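Local coordinates for protein putative transcriptional regulator (Streptomyces coelicolor, PDB 2HXI) that probably binds DNA at cis-regulatory sites and regulates transcription as a TetR-family protein, at residues Trp98-Thr103 / Leu231-Glu235; Phe50-Leu55 / Lys73-Leu77; Ala39-Leu43 / Gln115-Leu119; Met136-Leu141 / Tyr158-Val162. One frame throughout, in Å; residues are numbered along the deposited sequence.

How the interactions relate
Interactions 2 and 3 lie at the DNA-binding end of the chain and touch each other, with centres about 11 Å apart. Interactions 1 and 4 lie in the C-terminal region and also touch, with the same spacing of centres. Interaction 2 joins helices 52-58 and 73-88. Interaction 3 ties helix 31-43 to helix 117-126, across the two family regions. Interaction 1 brings together helices 98-113 and 219-237; interaction 4 pairs helices 131-146 and 154-173. Interactions 2 and 4 are mostly buried and held by apolar groups. Interactions 1 and 3 are partly buried, and each adds polar bonds: a salt bridge in one, a hydrogen bond from a glutamine amide and a water in the other.

Interaction 1: Trp98-Thr103 / Leu231-Glu235; sequences WKQRLT and LAHLE
K99 O takes two donors and also rests on the methyl CD1 of L231, 3.6 Å away. T103 OG1 donates to it at 2.8 Å, and T103 N donates from the opposite face of the carbonyl plane. The OG1 bond is tilted 34° from that plane. T103 OG1 itself lies 3.2 Å from L231 CD1. This methyl therefore covers a polar pair that is already matched. L231 CD2 meets L102 CD1 on the buried side, where L161 of helix 154-173 touches both leucines. At the outer side K99 NZ forms a salt bridge with E235 OE1 at 2.7 Å, met nearly along the C-O axis. The lysine chain is bent at its third torsion (chi3 63°), and this turn carries NZ to the carboxylate. The W98 ring lies beside this pair. Its CZ2 edge meets E235 CA at 3.7 Å, and K99 CG sits over one face, offset toward the rim. A methionine in place of K99 would probably leave the E235 carboxylate without its charged mate. The two short helix segments run roughly antiparallel, at 149°, and join the first and last long helices of the C-terminal region. The chemistry is graded: leucines fill the inner side, while the ion pair lies toward the solvent side, with E235 exposed and K99 partly so, and solvent is likely to weaken it.

Interaction 2: Phe50-Leu55 / Lys73-Leu77; sequences FSVRKL and KTELL
The F50 ring meets helix 73-88 in two ways. L76 CD2 lies at its edge, near the ring plane, 4.5 Å from CZ. L77 CD2 approaches CE2 obliquely at 4.0 Å, and the two side chains slide past each other in opposite directions. L41 and L42 of helix 31-43 also touch this ring. F50 CG stands anti to the backbone N (chi1 -180°), which carries the ring across to helix 73-88. L76 is shared more widely. Its CD1 meets V52 CG2 at 3.8 Å and L55 CD2 at 4.1 Å. L55 and L76 point tip to tip, whereas V52 comes in at a slant. K73 CG lies 4.2 Å from V52 CG2. S51 is the N-cap of helix 52-58: its OG accepts from K54 N at 3.0 Å with an N-H...O angle of 164°. The segment 50-55 overlaps the predicted helix-turn-helix, and helix 73-88 follows that motif, as in TetR-type DNA-binding domains. The contacts between the two segments are mainly apolar. The start of the predicted helix-turn-helix is thus held against helix 73-88 by the fit of apolar side chains.

Interaction 3: Ala39-Leu43 / Gln115-Leu119; sequences AELLL and QQPQL
Q116 reaches across to helix 31-43 and makes the tight part of this contact. Its NE2 donates to A39 O at 2.8 Å, with an N-H...O angle of 153°. The acceptor lies within 8° of the amide plane of Q116. The side chain bends at its second torsion (chi2 -84°), which turns the amide back against the helix. A39 O also accepts from L43 N, and the two donors grip it from opposite faces of its plane. The NE2 bond, nearly in the amide plane, is likely to fix the turn of the Q116 amide. OE1 of Q116 then lies 3.5 Å from L42 CB. Deeper in, L42 CD1 packs on L119 CD2 at 3.9 Å, the two side chains crossing at about a right angle. L42 CD2 rests near OE1 of Q118. V80 and I84 of helix 73-88 touch L119.

The looser side holds L43 and Q115, both exposed. Here L43 CD2 touches Q115 CB at 3.6 Å and also lies against Q115 O. A water sits 2.7 Å from L42 O and 2.6 Å from Q115 O, and can donate to either of them. The arrangement joins the first helix of the DNA-binding domain to helix 117-126 of the C-terminal domain. Such an interdomain junction is a feature of TetR-family repressors, where it probably relays movement between the two domains.

Interaction 4: Met136-Leu141 / Tyr158-Val162; sequences MMEEVL and YHRLV
Y158 holds CG anti to its own backbone nitrogen (chi1 170°), and this throws the ring out toward helix 131-146. On that helix M137 has CG anti to the carbonyl carbon (chi1 -71°), which brings its chain across the hydroxyl end of the ring. M137 CG comes within 3.1 Å of Y158 OH, a close approach, and CE of M137 is 3.6 Å from the same oxygen. M136 reaches OH through CE at 3.8 Å, its chain bent at two torsions. Both methionines are selenomethionine in this crystal. V140 CG1 lies at the ring edge, near its plane, 3.6 Å from CD1. L141 CD2 meets Y158 CB at 4.0 Å. Y158 is thus a knob in a hole formed by M136, M137, V140 and L141. The motif joins helices 131-146 and 154-173 of the C-terminal domain of the TetR fold, whose short segments run at 116° to each other. With an alanine in place of Y158, a gap would probably open among these four side chains, leaving the two methionines freer to turn. V140 CG1 also touches L161 CD2 at 3.9 Å, and L102 of helix 98-113 packs on V140. The second subunit packs here too: its I212 on M137 and its L205 on L141. R160 forms a salt bridge with E225 of that subunit.

Interaction 1: Trp98-Thr103 / Leu231-Glu235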
loop_
_atom_site.group_PDB
_atom_site.type_symbol
_atom_site.label_atom_id
_atom_site.label_comp_id
_atom_site.label_asym_id
_atom_site.label_seq_id
_atom_site.Cartn_x
_atom_site.Cartn_y
_atom_site.Cartn_z
ATOM N N TRP B 98 22.758 -9.364 6.781
ATOM C CA TRP B 98 21.832 -8.224 6.935
ATOM C C TRP B 98 20.598 -8.277 6.035
ATOM O O TRP B 98 19.516 -7.850 6.457
ATOM C CB TRP B 98 22.565 -6.893 6.769
ATOM C CG TRP B 98 23.121 -6.626 5.392
ATOM C CD1 TRP B 98 24.370 -6.961 4.898
ATOM C CD2 TRP B 98 22.444 -5.964 4.342
ATOM N NE1 TRP B 98 24.483 -6.558 3.568
ATOM C CE2 TRP B 98 23.323 -5.927 3.216
ATOM C CE3 TRP B 98 21.175 -5.349 4.240
ATOM C CZ2 TRP B 98 22.960 -5.295 2.005
ATOM C CZ3 TRP B 98 20.825 -4.737 3.041
ATOM C CH2 TRP B 98 21.708 -4.731 1.938
ATOM N N LYS B 99 20.749 -8.794 4.805
ATOM C CA LYS B 99 19.638 -8.896 3.870
ATOM C C LYS B 99 18.683 -10.003 4.331
ATOM O O LYS B 99 17.450 -9.839 4.257
ATOM C CB LYS B 99 20.199 -9.115 2.454
ATOM C CG LYS B 99 20.603 -7.842 1.787
ATOM C CD LYS B 99 21.035 -8.019 0.294
ATOM C CE LYS B 99 19.984 -8.516 -0.633
ATOM N NZ LYS B 99 20.755 -8.868 -1.949
ATOM N N GLN B 100 19.225 -11.113 4.861
ATOM C CA GLN B 100 18.390 -12.201 5.369
ATOM C C GLN B 100 17.554 -11.712 6.587
ATOM O O GLN B 100 16.333 -12.018 6.703
ATOM C CB GLN B 100 19.265 -13.334 5.804
ATOM C CG GLN B 100 19.827 -14.019 4.565
ATOM C CD GLN B 100 20.670 -15.207 4.925
ATOM O OE1 GLN B 100 21.676 -15.088 5.659
ATOM N NE2 GLN B 100 20.245 -16.392 4.439
ATOM N N ARG B 101 18.184 -10.868 7.406
ATOM C CA ARG B 101 17.547 -10.323 8.630
ATOM C C ARG B 101 16.415 -9.377 8.240
ATOM O O ARG B 101 15.267 -9.502 8.755
ATOM C CB ARG B 101 18.617 -9.573 9.464
ATOM C CG ARG B 101 19.588 -10.548 10.159
ATOM C CD ARG B 101 20.803 -9.798 10.740
ATOM N NE ARG B 101 20.423 -8.909 11.828
ATOM C CZ ARG B 101 21.284 -8.089 12.435
ATOM N NH1 ARG B 101 22.549 -8.046 12.011
ATOM N NH2 ARG B 101 20.872 -7.330 13.469
ATOM N N LEU B 102 16.656 -8.499 7.281
ATOM C CA LEU B 102 15.603 -7.545 6.882
ATOM C C LEU B 102 14.447 -8.303 6.238
ATOM O O LEU B 102 13.304 -7.975 6.476
ATOM C CB LEU B 102 16.181 -6.490 5.893
ATOM C CG LEU B 102 17.182 -5.475 6.500
ATOM C CD1 LEU B 102 17.703 -4.557 5.361
ATOM C CD2 LEU B 102 16.452 -4.699 7.670
ATOM N N THR B 103 14.779 -9.367 5.500
ATOM C CA THR B 103 13.745 -10.182 4.801
ATOM C C THR B 103 12.924 -10.918 5.841
ATOM O O THR B 103 11.694 -10.929 5.768
ATOM C CB THR B 103 14.414 -11.149 3.772
ATOM O OG1 THR B 103 15.146 -10.365 2.805
ATOM C CG2 THR B 103 13.320 -11.941 3.057
ATOM N N LEU B 231 16.077 -4.588 -1.510
ATOM C CA LEU B 231 17.283 -4.914 -0.736
ATOM C C LEU B 231 18.516 -5.004 -1.675
ATOM O O LEU B 231 19.601 -4.681 -1.266
ATOM C CB LEU B 231 17.098 -6.175 0.143
ATOM C CG LEU B 231 15.876 -6.158 1.114
ATOM C CD1 LEU B 231 15.967 -7.416 1.993
ATOM C CD2 LEU B 231 15.933 -4.894 1.959
ATOM N N ALA B 232 18.309 -5.376 -2.951
ATOM C CA ALA B 232 19.425 -5.405 -3.921
ATOM C C ALA B 232 19.864 -3.971 -4.160
ATOM O O ALA B 232 21.071 -3.732 -4.318
ATOM C CB ALA B 232 18.955 -6.038 -5.259
ATOM N N HIS B 233 18.919 -3.042 -4.186
ATOM C CA HIS B 233 19.248 -1.593 -4.337
ATOM C C HIS B 233 20.095 -1.104 -3.138
ATOM O O HIS B 233 21.123 -0.384 -3.292
ATOM C CB HIS B 233 17.950 -0.748 -4.539
ATOM C CG HIS B 233 17.921 0.595 -3.822
ATOM N ND1 HIS B 233 18.392 1.767 -4.382
ATOM C CD2 HIS B 233 17.360 0.937 -2.635
ATOM C CE1 HIS B 233 18.160 2.764 -3.546
ATOM N NE2 HIS B 233 17.567 2.283 -2.461
ATOM N N LEU B 234 19.690 -1.526 -1.933
ATOM C CA LEU B 234 20.461 -1.117 -0.743
ATOM C C LEU B 234 21.842 -1.746 -0.854
ATOM O O LEU B 234 22.805 -1.104 -0.490
ATOM C CB LEU B 234 19.817 -1.531 0.584
ATOM C CG LEU B 234 18.476 -0.812 0.778
ATOM C CD1 LEU B 234 17.777 -1.454 1.989
ATOM C CD2 LEU B 234 18.706 0.660 0.966
ATOM N N GLU B 235 21.928 -2.990 -1.360
ATOM C CA GLU B 235 23.215 -3.666 -1.346
ATOM C C GLU B 235 24.121 -2.935 -2.340
ATOM O O GLU B 235 25.320 -2.738 -2.098
ATOM C CB GLU B 235 23.067 -5.138 -1.732
ATOM C CG GLU B 235 24.440 -5.838 -1.758
ATOM C CD GLU B 235 24.379 -7.338 -1.778
ATOM O OE1 GLU B 235 23.313 -7.949 -1.906
ATOM O OE2 GLU B 235 25.449 -7.937 -1.719
#

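Interaction 2: Phe50-Leu55 / Lys73-Leu77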
loop_
_atom_site.group_PDB
_atom_site.type_symbol
_atom_site.label_atom_id
_atom_site.label_comp_id
_atom_site.label_asym_id
_atom_site.label_seq_id
_atom_site.Cartn_x
_atom_site.Cartn_y
_atom_site.Cartn_z
ATOM N N PHE B 50 -16.072 -4.978 15.480
ATOM C CA PHE B 50 -15.303 -4.464 16.628
ATOM C C PHE B 50 -15.753 -3.090 17.069
ATOM O O PHE B 50 -15.923 -2.211 16.232
ATOM C CB PHE B 50 -13.812 -4.382 16.313
ATOM C CG PHE B 50 -12.991 -3.864 17.471
ATOM C CD1 PHE B 50 -12.696 -4.698 18.556
ATOM C CD2 PHE B 50 -12.568 -2.553 17.500
ATOM C CE1 PHE B 50 -11.952 -4.231 19.631
ATOM C CE2 PHE B 50 -11.844 -2.061 18.582
ATOM C CZ PHE B 50 -11.522 -2.923 19.644
ATOM N N SER B 51 -15.911 -2.906 18.380
ATOM C CA SER B 51 -16.201 -1.592 18.966
ATOM C C SER B 51 -15.588 -1.460 20.328
ATOM O O SER B 51 -15.286 -2.457 20.998
ATOM C CB SER B 51 -17.723 -1.369 19.130
ATOM O OG SER B 51 -18.267 -2.360 20.003
ATOM N N VAL B 52 -15.471 -0.212 20.779
ATOM C CA VAL B 52 -15.043 0.026 22.128
ATOM C C VAL B 52 -16.026 -0.610 23.144
ATOM O O VAL B 52 -15.627 -1.199 24.162
ATOM C CB VAL B 52 -14.867 1.512 22.371
ATOM C CG1 VAL B 52 -14.541 1.784 23.844
ATOM C CG2 VAL B 52 -13.732 2.054 21.461
ATOM N N ARG B 53 -17.324 -0.454 22.858
ATOM C CA ARG B 53 -18.375 -1.076 23.688
ATOM C C ARG B 53 -18.150 -2.572 23.890
ATOM O O ARG B 53 -18.164 -3.033 25.038
ATOM C CB ARG B 53 -19.750 -0.820 23.035
ATOM C CG ARG B 53 -20.925 -1.382 23.893
ATOM C CD ARG B 53 -22.276 -1.217 23.100
ATOM N NE ARG B 53 -22.195 -1.709 21.693
ATOM C CZ ARG B 53 -22.251 -2.983 21.270
ATOM N NH1 ARG B 53 -22.438 -3.998 22.086
ATOM N NH2 ARG B 53 -22.118 -3.264 19.975
ATOM N N LYS B 54 -17.919 -3.305 22.793
ATOM C CA LYS B 54 -17.655 -4.768 22.863
ATOM C C LYS B 54 -16.378 -5.084 23.628
ATOM O O LYS B 54 -16.337 -5.988 24.483
ATOM C CB LYS B 54 -17.639 -5.412 21.465
ATOM C CG LYS B 54 -17.368 -6.996 21.549
ATOM C CD LYS B 54 -17.347 -7.656 20.124
ATOM C CE LYS B 54 -17.404 -9.222 20.180
ATOM N NZ LYS B 54 -16.953 -9.918 18.878
ATOM N N LEU B 55 -15.324 -4.279 23.372
ATOM C CA LEU B 55 -14.077 -4.484 24.078
ATOM C C LEU B 55 -14.312 -4.309 25.580
ATOM O O LEU B 55 -13.886 -5.131 26.398
ATOM C CB LEU B 55 -13.004 -3.462 23.598
ATOM C CG LEU B 55 -11.673 -3.563 24.339
ATOM C CD1 LEU B 55 -10.987 -4.928 24.214
ATOM C CD2 LEU B 55 -10.728 -2.427 23.745
ATOM N N LYS B 73 -10.334 6.446 19.957
ATOM C CA LYS B 73 -10.325 5.185 19.257
ATOM C C LYS B 73 -9.165 4.955 18.266
ATOM O O LYS B 73 -8.740 3.798 18.100
ATOM C CB LYS B 73 -11.640 4.947 18.521
ATOM C CG LYS B 73 -11.755 3.538 18.040
ATOM C CD LYS B 73 -13.054 3.308 17.267
ATOM C CE LYS B 73 -13.041 1.927 16.630
ATOM N NZ LYS B 73 -14.302 1.678 15.813
ATOM N N THR B 74 -8.660 6.012 17.597
ATOM C CA THR B 74 -7.570 5.750 16.659
ATOM C C THR B 74 -6.306 5.528 17.457
ATOM O O THR B 74 -5.461 4.741 17.038
ATOM C CB THR B 74 -7.395 6.818 15.472
ATOM O OG1 THR B 74 -6.245 7.642 15.705
ATOM C CG2 THR B 74 -8.632 7.613 15.206
ATOM N N GLU B 75 -6.199 6.174 18.635
ATOM C CA GLU B 75 -5.034 5.943 19.508
ATOM C C GLU B 75 -5.087 4.530 20.087
ATOM O O GLU B 75 -4.055 3.878 20.297
ATOM C CB GLU B 75 -4.936 6.968 20.638
ATOM C CG GLU B 75 -4.269 8.298 20.269
ATOM C CD GLU B 75 -3.082 8.143 19.309
ATOM O OE1 GLU B 75 -1.981 7.696 19.726
ATOM O OE2 GLU B 75 -3.255 8.484 18.123
ATOM N N LEU B 76 -6.309 4.076 20.363
ATOM C CA LEU B 76 -6.539 2.699 20.823
ATOM C C LEU B 76 -6.104 1.723 19.719
ATOM O O LEU B 76 -5.324 0.853 19.979
ATOM C CB LEU B 76 -8.028 2.503 21.165
ATOM C CG LEU B 76 -8.526 1.152 21.681
ATOM C CD1 LEU B 76 -10.022 1.210 22.031
ATOM C CD2 LEU B 76 -8.371 0.106 20.692
ATOM N N LEU B 77 -6.610 1.886 18.502
ATOM C CA LEU B 77 -6.229 1.035 17.349
ATOM C C LEU B 77 -4.746 1.066 17.026
ATOM O O LEU B 77 -4.182 0.039 16.727
ATOM C CB LEU B 77 -7.062 1.328 16.105
ATOM C CG LEU B 77 -8.543 0.903 16.203
ATOM C CD1 LEU B 77 -9.301 1.150 14.911
ATOM C CD2 LEU B 77 -8.709 -0.574 16.680
#

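Interaction 3: Ala39-Leu43 / Gln115-Leu119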
loop_
_atom_site.group_PDB
_atom_site.type_symbol
_atom_site.label_atom_id
_atom_site.label_comp_id
_atom_site.label_asym_id
_atom_site.label_seq_id
_atom_site.Cartn_x
_atom_site.Cartn_y
_atom_site.Cartn_z
ATOM N N ALA B 39 -6.847 -7.184 20.397
ATOM C CA ALA B 39 -6.216 -7.890 19.245
ATOM C C ALA B 39 -7.015 -9.165 18.901
ATOM O O ALA B 39 -7.287 -9.469 17.745
ATOM C CB ALA B 39 -4.793 -8.241 19.538
ATOM N N GLU B 40 -7.396 -9.890 19.932
ATOM C CA GLU B 40 -8.085 -11.126 19.700
ATOM C C GLU B 40 -9.463 -10.846 19.173
ATOM O O GLU B 40 -9.901 -11.467 18.208
ATOM C CB GLU B 40 -8.122 -11.974 20.953
ATOM C CG GLU B 40 -9.035 -13.181 20.687
ATOM C CD GLU B 40 -8.845 -14.334 21.651
ATOM O OE1 GLU B 40 -8.140 -14.181 22.668
ATOM O OE2 GLU B 40 -9.424 -15.391 21.382
ATOM N N LEU B 41 -10.157 -9.876 19.758
ATOM C CA LEU B 41 -11.490 -9.539 19.258
ATOM C C LEU B 41 -11.468 -9.153 17.801
ATOM O O LEU B 41 -12.369 -9.533 17.041
ATOM C CB LEU B 41 -12.178 -8.429 20.097
ATOM C CG LEU B 41 -12.492 -8.938 21.495
ATOM C CD1 LEU B 41 -12.918 -7.756 22.363
ATOM C CD2 LEU B 41 -13.621 -9.997 21.465
ATOM N N LEU B 42 -10.423 -8.400 17.405
ATOM C CA LEU B 42 -10.240 -7.979 16.042
ATOM C C LEU B 42 -9.952 -9.107 15.031
ATOM O O LEU B 42 -10.250 -8.940 13.842
ATOM C CB LEU B 42 -9.179 -6.882 15.966
ATOM C CG LEU B 42 -9.685 -5.488 16.367
ATOM C CD1 LEU B 42 -8.552 -4.623 16.961
ATOM C CD2 LEU B 42 -10.377 -4.661 15.249
ATOM N N LEU B 43 -9.356 -10.201 15.487
ATOM C CA LEU B 43 -9.170 -11.378 14.648
ATOM C C LEU B 43 -10.521 -11.760 14.079
ATOM O O LEU B 43 -10.880 -11.336 12.971
ATOM C CB LEU B 43 -8.603 -12.536 15.448
ATOM C CG LEU B 43 -7.102 -12.648 15.428
ATOM C CD1 LEU B 43 -6.675 -13.962 16.027
ATOM C CD2 LEU B 43 -6.542 -12.545 14.015
ATOM N N GLN B 115 -3.964 -11.914 9.254
ATOM C CA GLN B 115 -5.358 -12.049 9.685
ATOM C C GLN B 115 -5.856 -10.798 10.414
ATOM O O GLN B 115 -6.923 -10.840 11.028
ATOM C CB GLN B 115 -5.550 -13.279 10.582
ATOM C CG GLN B 115 -5.297 -14.641 9.913
ATOM C CD GLN B 115 -6.384 -14.976 8.930
ATOM O OE1 GLN B 115 -6.155 -14.934 7.719
ATOM N NE2 GLN B 115 -7.595 -15.266 9.432
ATOM N N GLN B 116 -5.123 -9.679 10.287
ATOM C CA GLN B 116 -5.459 -8.442 10.980
ATOM C C GLN B 116 -5.504 -7.264 9.992
ATOM O O GLN B 116 -4.809 -6.245 10.183
ATOM C CB GLN B 116 -4.487 -8.151 12.147
ATOM C CG GLN B 116 -4.537 -9.144 13.291
ATOM C CD GLN B 116 -5.661 -8.807 14.259
ATOM O OE1 GLN B 116 -6.594 -8.089 13.894
ATOM N NE2 GLN B 116 -5.537 -9.284 15.514
ATOM N N PRO B 117 -6.360 -7.364 8.962
ATOM C CA PRO B 117 -6.451 -6.336 7.915
ATOM C C PRO B 117 -6.753 -4.925 8.430
ATOM O O PRO B 117 -6.120 -3.966 7.975
ATOM C CB PRO B 117 -7.584 -6.846 7.010
ATOM C CG PRO B 117 -8.291 -7.825 7.785
ATOM C CD PRO B 117 -7.287 -8.486 8.662
ATOM N N GLN B 118 -7.680 -4.796 9.371
ATOM C CA GLN B 118 -8.000 -3.492 9.939
ATOM C C GLN B 118 -6.762 -2.812 10.604
ATOM O O GLN B 118 -6.409 -1.652 10.298
ATOM C CB GLN B 118 -9.154 -3.581 10.918
ATOM C CG GLN B 118 -9.512 -2.218 11.430
ATOM C CD GLN B 118 -10.827 -2.172 12.220
ATOM O OE1 GLN B 118 -11.605 -3.136 12.240
ATOM N NE2 GLN B 118 -11.068 -1.032 12.878
ATOM N N LEU B 119 -6.064 -3.583 11.434
ATOM C CA LEU B 119 -4.875 -3.075 12.125
ATOM C C LEU B 119 -3.766 -2.794 11.105
ATOM O O LEU B 119 -2.994 -1.860 11.271
ATOM C CB LEU B 119 -4.438 -4.095 13.195
ATOM C CG LEU B 119 -5.372 -4.216 14.429
ATOM C CD1 LEU B 119 -4.879 -5.245 15.401
ATOM C CD2 LEU B 119 -5.566 -2.835 15.159
HETATM O O HOH W 1 -9.276 -9.735 11.495
#

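Interaction 4: Met136-Leu141 / Tyr158-Val162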
loop_
_atom_site.group_PDB
_atom_site.type_symbol
_atom_site.label_atom_id
_atom_site.label_comp_id
_atom_site.label_asym_id
_atom_site.label_seq_id
_atom_site.Cartn_x
_atom_site.Cartn_y
_atom_site.Cartn_z
HETATM N N MSE B 136 11.013 -3.905 16.480
HETATM C CA MSE B 136 11.108 -4.028 15.016
HETATM C C MSE B 136 12.120 -3.016 14.481
HETATM O O MSE B 136 12.995 -3.363 13.661
HETATM C CB MSE B 136 9.697 -3.900 14.362
HETATM C CG MSE B 136 9.782 -3.903 12.799
HETATM SE SE MSE B 136 10.221 -2.226 11.970
HETATM C CE MSE B 136 8.641 -1.150 12.451
HETATM N N MSE B 137 12.003 -1.744 14.928
HETATM C CA MSE B 137 12.920 -0.728 14.523
HETATM C C MSE B 137 14.340 -1.022 14.888
HETATM O O MSE B 137 15.200 -0.792 14.037
HETATM C CB MSE B 137 12.477 0.613 15.096
HETATM C CG MSE B 137 11.210 1.061 14.371
HETATM SE SE MSE B 137 10.513 2.632 15.418
HETATM C CE MSE B 137 11.470 3.877 14.416
ATOM N N GLU B 138 14.569 -1.559 16.114
ATOM C CA GLU B 138 15.934 -1.865 16.578
ATOM C C GLU B 138 16.571 -2.875 15.572
ATOM O O GLU B 138 17.735 -2.747 15.140
ATOM C CB GLU B 138 15.926 -2.421 18.011
ATOM C CG GLU B 138 17.339 -2.752 18.516
ATOM C CD GLU B 138 18.247 -1.519 18.625
ATOM O OE1 GLU B 138 17.787 -0.346 18.614
ATOM O OE2 GLU B 138 19.452 -1.759 18.741
ATOM N N GLU B 139 15.815 -3.904 15.210
ATOM C CA GLU B 139 16.416 -4.916 14.324
ATOM C C GLU B 139 16.665 -4.353 12.919
ATOM O O GLU B 139 17.719 -4.657 12.301
ATOM C CB GLU B 139 15.524 -6.166 14.308
ATOM C CG GLU B 139 15.990 -7.231 13.239
ATOM C CD GLU B 139 17.385 -7.841 13.487
ATOM O OE1 GLU B 139 18.090 -7.490 14.470
ATOM O OE2 GLU B 139 17.810 -8.661 12.626
ATOM N N VAL B 140 15.714 -3.609 12.365
ATOM C CA VAL B 140 15.924 -3.028 11.039
ATOM C C VAL B 140 17.177 -2.124 11.033
ATOM O O VAL B 140 18.068 -2.215 10.186
ATOM C CB VAL B 140 14.653 -2.298 10.551
ATOM C CG1 VAL B 140 14.929 -1.646 9.201
ATOM C CG2 VAL B 140 13.457 -3.300 10.415
ATOM N N LEU B 141 17.277 -1.291 12.063
ATOM C CA LEU B 141 18.372 -0.336 12.128
ATOM C C LEU B 141 19.729 -1.074 12.331
ATOM O O LEU B 141 20.742 -0.696 11.725
ATOM C CB LEU B 141 18.101 0.660 13.273
ATOM C CG LEU B 141 16.957 1.676 13.051
ATOM C CD1 LEU B 141 16.476 2.455 14.312
ATOM C CD2 LEU B 141 17.278 2.607 11.875
ATOM N N TYR B 158 15.945 3.569 6.247
ATOM C CA TYR B 158 14.912 3.041 7.089
ATOM C C TYR B 158 13.507 3.483 6.668
ATOM O O TYR B 158 12.633 2.645 6.460
ATOM C CB TYR B 158 15.171 3.375 8.594
ATOM C CG TYR B 158 13.976 3.019 9.421
ATOM C CD1 TYR B 158 13.848 1.746 9.999
ATOM C CD2 TYR B 158 12.927 3.935 9.586
ATOM C CE1 TYR B 158 12.711 1.414 10.680
ATOM C CE2 TYR B 158 11.831 3.607 10.282
ATOM C CZ TYR B 158 11.706 2.336 10.810
ATOM O OH TYR B 158 10.528 1.993 11.460
ATOM N N HIS B 159 13.322 4.793 6.537
ATOM C CA HIS B 159 12.011 5.364 6.223
ATOM C C HIS B 159 11.424 4.736 4.914
ATOM O O HIS B 159 10.274 4.320 4.883
ATOM C CB HIS B 159 12.190 6.846 6.018
ATOM C CG HIS B 159 10.902 7.590 5.928
ATOM N ND1 HIS B 159 9.895 7.460 6.861
ATOM C CD2 HIS B 159 10.434 8.445 4.987
ATOM C CE1 HIS B 159 8.861 8.212 6.506
ATOM N NE2 HIS B 159 9.160 8.815 5.378
ATOM N N ARG B 160 12.218 4.702 3.859
ATOM C CA ARG B 160 11.784 4.139 2.577
ATOM C C ARG B 160 11.484 2.624 2.663
ATOM O O ARG B 160 10.502 2.108 2.055
ATOM C CB ARG B 160 12.839 4.425 1.512
ATOM C CG ARG B 160 12.742 5.915 1.081
ATOM C CD ARG B 160 13.493 6.094 -0.238
ATOM N NE ARG B 160 14.925 5.919 -0.066
ATOM C CZ ARG B 160 15.802 6.884 0.211
ATOM N NH1 ARG B 160 15.432 8.164 0.322
ATOM N NH2 ARG B 160 17.072 6.560 0.378
ATOM N N LEU B 161 12.325 1.932 3.423
ATOM C CA LEU B 161 12.173 0.488 3.534
ATOM C C LEU B 161 10.852 0.174 4.234
ATOM O O LEU B 161 10.107 -0.691 3.817
ATOM C CB LEU B 161 13.369 -0.050 4.310
ATOM C CG LEU B 161 13.235 -1.556 4.537
ATOM C CD1 LEU B 161 13.007 -2.445 3.302
ATOM C CD2 LEU B 161 14.444 -2.111 5.350
ATOM N N VAL B 162 10.577 0.845 5.323
ATOM C CA VAL B 162 9.323 0.597 6.082
ATOM C C VAL B 162 8.108 1.125 5.380
ATOM O O VAL B 162 7.092 0.485 5.426
ATOM C CB VAL B 162 9.423 1.108 7.537
ATOM C CG1 VAL B 162 8.088 0.992 8.295
ATOM C CG2 VAL B 162 10.544 0.287 8.239
#